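Local coordinates for HpuA (PDB 5EC6), which probably captures haemoglobin at the outer membrane as a lipoprotein receptor, so that the bacterium can draw on its haem iron, at residues A75-Y80 / G139-P144; L133-F138 / L264-E269. One frame throughout, in Å; residues are numbered along the deposited sequence.

Contact 1: A75-Y80 / G139-P144; sequences APDGKY and GAWMSP
One face of the W141 indole is shared between two aliphatic carbons, each set over a different ring, although no direct hydrogen bond joins 75-80 to 139-144. A75 CB lies 3.6 Å from the centroid of the W141 five-membered ring, and P76 CD lies 3.5 Å from the centroid of the six-membered ring, both as CH-pi contacts. P76 CG continues the layer outward above CE3 and CZ3. With CG anti to the backbone N (chi1 173°), W141 sends its indole from strand 136-142 across to the turn. The contact thus fastens the hairpin loop between antiparallel strands 65-74 and 80-81, a type I turn from A75 to G78, onto strand 136-142, which pairs with strands 115-118 and 148-154. D77 adds a polar margin, its carboxylate plane inclined 66° to the indole and OD2 3.7 Å from W141 CZ2. A water in the plane of the indole accepts from W141 NE1 at 3.0 Å and donates to D77 OD2 at 2.8 Å. The other oxygen faces back into the turn: D77 OD1 receives K79 N at 3.0 Å from above the carboxylate plane, which makes an Asx turn and holds the acid beside the indole.

Contact 2: L133-F138 / L264-E269; sequences LKSMQF and LFAKEE
M136 meets F265 in a Met-aromatic contact, with SD 3.8 Å from F265 CD2 and 4.6 Å from the ring centroid. The sulfur stands oblique to the ring, 44° off its normal, while M136 CB sits over one face near the rim, 4.1 Å from F265 CG. The two side chains cross at about a right angle. This is contact between ends of strands in the antiparallel beta architecture of HpuA: M136 opens strand 136-142 and F265 closes strand 256-265, and the two are not paired neighbours. M136 has CG between its backbone N and carbonyl carbon (chi1 62°); with an extended chi2 (165°) this places SD beside F265 CD2, and the bend at chi3 only turns the terminal CE.

Next to this apolar pair, S135 packs on A266, its OG and CB both lying against the alanine methyl, where the backbones draw to 5.2 Å between S135 CA and A266 CA. Further out, E283 of strand 283-289 touches both M136 and F265 and takes hydrogen bonds from the backbone N atoms of K134 and S135, so one carboxylate holds the turn that leads into the methionine. On the A266 side, K267 NZ reaches the carbonyl of D36. A water spans from the S135 hydroxyl to the backbone of 264-269, 2.8 Å from S135 OG and accepting from K267 N at 2.9 Å.

How the contacts relate
Contacts 1 and 2 illustrate how one strand can serve two distant junctions: 136-142 contributes M136 near its start to contact 2 and W141 near its end to contact 1, with the contact centres about 22 Å apart. Contact 2 is the deeper, its centre about 8 Å from the centre of the chain against about 17 Å for contact 1. Their roles differ in the fold. Contact 1 joins the strand to a hairpin of a separate four-stranded sheet, whereas contact 2 joins it to the end of strand 256-265, which is not one of its paired neighbours. The bridging water of contact 1 joins two side chains, that of contact 2 a side chain and a backbone N.

Contact 1: A75-Y80 / G139-P144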
loop_
_atom_site.group_PDB
_atom_site.type_symbol
_atom_site.label_atom_id
_atom_site.label_comp_id
_atom_site.label_asym_id
_atom_site.label_seq_id
_atom_site.Cartn_x
_atom_site.Cartn_y
_atom_site.Cartn_z
ATOM N N ALA A 75 -1.702 -11.413 11.249
ATOM C CA ALA A 75 -0.323 -11.807 11.023
ATOM C C ALA A 75 -0.278 -13.273 10.611
ATOM O O ALA A 75 -1.243 -13.993 10.773
ATOM C CB ALA A 75 0.455 -11.529 12.274
ATOM N N PRO A 76 0.876 -13.721 10.075
ATOM C CA PRO A 76 1.050 -15.132 9.710
ATOM C C PRO A 76 0.832 -16.120 10.846
ATOM O O PRO A 76 0.503 -17.279 10.563
ATOM C CB PRO A 76 2.494 -15.195 9.220
ATOM C CG PRO A 76 2.827 -13.803 8.771
ATOM C CD PRO A 76 2.079 -12.917 9.768
ATOM N N ASP A 77 0.984 -15.673 12.091
ATOM C CA ASP A 77 0.717 -16.516 13.258
ATOM C C ASP A 77 -0.727 -16.552 13.676
ATOM O O ASP A 77 -1.059 -17.150 14.692
ATOM C CB ASP A 77 1.653 -16.124 14.440
ATOM C CG ASP A 77 1.393 -14.719 15.013
ATOM O OD1 ASP A 77 0.411 -14.029 14.550
ATOM O OD2 ASP A 77 2.184 -14.291 15.909
ATOM N N GLY A 78 -1.599 -15.859 12.947
ATOM C CA GLY A 78 -3.017 -15.905 13.214
ATOM C C GLY A 78 -3.501 -14.759 14.130
ATOM O O GLY A 78 -4.737 -14.586 14.293
ATOM N N LYS A 79 -2.582 -13.997 14.719
ATOM C CA LYS A 79 -2.963 -12.922 15.688
ATOM C C LYS A 79 -3.369 -11.693 14.862
ATOM O O LYS A 79 -2.780 -11.428 13.827
ATOM C CB LYS A 79 -1.842 -12.554 16.627
ATOM C CG LYS A 79 -1.337 -13.690 17.532
ATOM C CD LYS A 79 -2.408 -14.102 18.502
ATOM C CE LYS A 79 -1.886 -15.067 19.584
ATOM N NZ LYS A 79 -1.581 -16.419 19.079
ATOM N N TYR A 80 -4.344 -10.948 15.357
ATOM C CA TYR A 80 -4.827 -9.726 14.717
ATOM C C TYR A 80 -4.332 -8.468 15.409
ATOM O O TYR A 80 -4.260 -8.397 16.647
ATOM C CB TYR A 80 -6.345 -9.696 14.736
ATOM C CG TYR A 80 -7.062 -10.686 13.862
ATOM C CD1 TYR A 80 -7.358 -11.971 14.318
ATOM C CD2 TYR A 80 -7.483 -10.349 12.600
ATOM C CE1 TYR A 80 -8.020 -12.861 13.524
ATOM C CE2 TYR A 80 -8.175 -11.221 11.818
ATOM C CZ TYR A 80 -8.468 -12.485 12.286
ATOM O OH TYR A 80 -9.150 -13.382 11.522
ATOM N N GLY A 139 2.988 -2.723 4.414
ATOM C CA GLY A 139 3.848 -2.797 5.571
ATOM C C GLY A 139 4.514 -4.126 5.672
ATOM O O GLY A 139 4.773 -4.813 4.665
ATOM N N ALA A 140 4.899 -4.472 6.914
ATOM C CA ALA A 140 5.625 -5.727 7.173
ATOM C C ALA A 140 5.353 -6.174 8.574
ATOM O O ALA A 140 5.205 -5.333 9.489
ATOM C CB ALA A 140 7.116 -5.542 7.003
ATOM N N TRP A 141 5.358 -7.498 8.742
ATOM C CA TRP A 141 5.357 -8.124 10.048
ATOM C C TRP A 141 6.645 -8.947 10.164
ATOM O O TRP A 141 7.072 -9.607 9.205
ATOM C CB TRP A 141 4.139 -8.989 10.197
ATOM C CG TRP A 141 4.053 -9.861 11.445
ATOM C CD1 TRP A 141 3.453 -9.553 12.621
ATOM C CD2 TRP A 141 4.507 -11.231 11.566
ATOM N NE1 TRP A 141 3.520 -10.629 13.502
ATOM C CE2 TRP A 141 4.150 -11.679 12.858
ATOM C CE3 TRP A 141 5.192 -12.095 10.717
ATOM C CZ2 TRP A 141 4.451 -12.962 13.305
ATOM C CZ3 TRP A 141 5.450 -13.407 11.157
ATOM C CH2 TRP A 141 5.081 -13.808 12.438
ATOM N N MET A 142 7.244 -8.884 11.340
ATOM C CA MET A 142 8.429 -9.706 11.645
ATOM C C MET A 142 8.072 -10.681 12.751
ATOM O O MET A 142 7.498 -10.258 13.751
ATOM C CB MET A 142 9.590 -8.828 12.053
ATOM C CG MET A 142 10.811 -9.638 12.474
ATOM S SD MET A 142 12.098 -8.577 13.178
ATOM C CE MET A 142 12.740 -8.185 11.591
ATOM N N SER A 143 8.437 -11.952 12.579
ATOM C CA SER A 143 8.220 -12.963 13.633
ATOM C C SER A 143 9.240 -12.807 14.782
ATOM O O SER A 143 10.274 -12.121 14.637
ATOM C CB SER A 143 8.274 -14.389 13.089
ATOM O OG SER A 143 9.600 -14.795 12.880
ATOM N N PRO A 144 8.896 -13.395 15.948
ATOM C CA PRO A 144 9.917 -13.501 16.997
ATOM C C PRO A 144 11.192 -14.192 16.511
ATOM O O PRO A 144 12.291 -13.873 17.007
ATOM C CB PRO A 144 9.203 -14.277 18.106
ATOM C CG PRO A 144 7.938 -14.760 17.561
ATOM C CD PRO A 144 7.592 -13.903 16.390
HETATM O O HOH W 1 2.572 -11.538 16.182
#

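Contact 2: L133-F138 / L264-E269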
loop_
_atom_site.group_PDB
_atom_site.type_symbol
_atom_site.label_atom_id
_atom_site.label_comp_id
_atom_site.label_asym_id
_atom_site.label_seq_id
_atom_site.Cartn_x
_atom_site.Cartn_y
_atom_site.Cartn_z
ATOM N N LEU A 133 -2.983 7.067 1.435
ATOM C CA LEU A 133 -3.745 5.944 0.927
ATOM C C LEU A 133 -5.039 5.965 1.685
ATOM O O LEU A 133 -5.021 6.347 2.870
ATOM C CB LEU A 133 -2.978 4.663 1.206
ATOM C CG LEU A 133 -1.604 4.620 0.573
ATOM C CD1 LEU A 133 -0.832 3.433 1.128
ATOM C CD2 LEU A 133 -1.703 4.488 -0.896
ATOM N N LYS A 134 -6.153 5.690 0.995
ATOM C CA LYS A 134 -7.494 5.580 1.608
ATOM C C LYS A 134 -8.133 4.228 1.450
ATOM O O LYS A 134 -9.069 3.910 2.162
ATOM C CB LYS A 134 -8.474 6.628 1.024
ATOM C CG LYS A 134 -7.956 8.041 1.011
ATOM C CD LYS A 134 -7.872 8.707 2.376
ATOM C CE LYS A 134 -7.499 10.189 2.169
ATOM N NZ LYS A 134 -6.356 10.693 2.996
ATOM N N SER A 135 -7.629 3.401 0.538
ATOM C CA SER A 135 -8.257 2.120 0.244
ATOM C C SER A 135 -7.317 0.893 0.329
ATOM O O SER A 135 -7.676 -0.211 -0.080
ATOM C CB SER A 135 -8.865 2.111 -1.149
ATOM O OG SER A 135 -9.879 3.110 -1.266
ATOM N N MET A 136 -6.167 1.094 0.930
ATOM C CA MET A 136 -5.164 0.030 1.076
ATOM C C MET A 136 -4.224 0.384 2.194
ATOM O O MET A 136 -4.150 1.549 2.627
ATOM C CB MET A 136 -4.411 -0.223 -0.261
ATOM C CG MET A 136 -3.667 0.972 -0.709
ATOM S SD MET A 136 -2.459 0.559 -1.998
ATOM C CE MET A 136 -1.318 -0.396 -1.060
ATOM N N GLN A 137 -3.402 -0.600 2.586
ATOM C CA GLN A 137 -2.281 -0.422 3.470
ATOM C C GLN A 137 -1.152 -1.289 2.958
ATOM O O GLN A 137 -1.391 -2.261 2.229
ATOM C CB GLN A 137 -2.605 -0.886 4.909
ATOM C CG GLN A 137 -2.828 0.221 5.920
ATOM C CD GLN A 137 -1.606 1.047 6.268
ATOM O OE1 GLN A 137 -0.598 1.001 5.618
ATOM N NE2 GLN A 137 -1.747 1.871 7.281
ATOM N N PHE A 138 0.067 -0.923 3.327
ATOM C CA PHE A 138 1.219 -1.807 3.094
ATOM C C PHE A 138 2.159 -1.699 4.261
ATOM O O PHE A 138 2.129 -0.709 5.002
ATOM C CB PHE A 138 1.901 -1.547 1.722
ATOM C CG PHE A 138 2.695 -0.276 1.634
ATOM C CD1 PHE A 138 2.069 0.971 1.471
ATOM C CD2 PHE A 138 4.072 -0.299 1.695
ATOM C CE1 PHE A 138 2.797 2.130 1.352
ATOM C CE2 PHE A 138 4.805 0.876 1.643
ATOM C CZ PHE A 138 4.178 2.081 1.461
ATOM N N LEU A 264 -4.214 -3.285 -8.524
ATOM C CA LEU A 264 -4.799 -1.961 -8.414
ATOM C C LEU A 264 -5.900 -2.002 -7.362
ATOM O O LEU A 264 -6.649 -3.004 -7.301
ATOM C CB LEU A 264 -5.374 -1.545 -9.752
ATOM C CG LEU A 264 -4.356 -1.550 -10.929
ATOM C CD1 LEU A 264 -5.019 -1.170 -12.231
ATOM C CD2 LEU A 264 -3.268 -0.524 -10.615
ATOM N N PHE A 265 -5.936 -0.944 -6.578
ATOM C CA PHE A 265 -6.845 -0.798 -5.449
ATOM C C PHE A 265 -7.687 0.474 -5.614
ATOM O O PHE A 265 -7.339 1.391 -6.350
ATOM C CB PHE A 265 -6.056 -0.752 -4.147
ATOM C CG PHE A 265 -5.330 -2.035 -3.805
ATOM C CD1 PHE A 265 -5.972 -3.106 -3.191
ATOM C CD2 PHE A 265 -4.003 -2.178 -4.142
ATOM C CE1 PHE A 265 -5.291 -4.260 -2.853
ATOM C CE2 PHE A 265 -3.305 -3.340 -3.831
ATOM C CZ PHE A 265 -3.951 -4.402 -3.203
ATOM N N ALA A 266 -8.737 0.535 -4.790
ATOM C CA ALA A 266 -9.713 1.648 -4.676
ATOM C C ALA A 266 -10.849 1.563 -5.672
ATOM O O ALA A 266 -10.642 1.394 -6.910
ATOM C CB ALA A 266 -9.071 3.012 -4.715
ATOM N N LYS A 267 -12.072 1.666 -5.126
ATOM C CA LYS A 267 -13.243 1.762 -5.990
ATOM C C LYS A 267 -13.222 3.070 -6.753
ATOM O O LYS A 267 -12.569 4.029 -6.375
ATOM C CB LYS A 267 -14.538 1.662 -5.160
ATOM C CG LYS A 267 -14.698 0.270 -4.634
ATOM C CD LYS A 267 -15.820 0.148 -3.621
ATOM C CE LYS A 267 -15.871 -1.285 -3.111
ATOM N NZ LYS A 267 -16.018 -1.273 -1.636
ATOM N N GLU A 268 -14.039 3.116 -7.813
ATOM C CA GLU A 268 -14.284 4.368 -8.508
ATOM C C GLU A 268 -14.929 5.478 -7.671
ATOM O O GLU A 268 -15.528 5.179 -6.642
ATOM C CB GLU A 268 -15.126 4.093 -9.747
ATOM C CG GLU A 268 -16.598 3.932 -9.465
ATOM C CD GLU A 268 -16.968 2.573 -8.894
ATOM O OE1 GLU A 268 -16.191 1.604 -8.742
ATOM O OE2 GLU A 268 -18.164 2.459 -8.612
ATOM N N GLU A 269 -14.818 6.718 -8.132
ATOM C CA GLU A 269 -15.446 7.853 -7.480
ATOM C C GLU A 269 -16.519 8.352 -8.413
ATOM O O GLU A 269 -16.302 8.448 -9.625
ATOM C CB GLU A 269 -14.439 8.961 -7.194
ATOM C CG GLU A 269 -13.385 8.537 -6.176
ATOM C CD GLU A 269 -12.286 9.562 -6.075
ATOM O OE1 GLU A 269 -12.546 10.611 -5.470
ATOM O OE2 GLU A 269 -11.179 9.354 -6.628
HETATM O O HOH W 2 -12.313 2.115 -2.302
#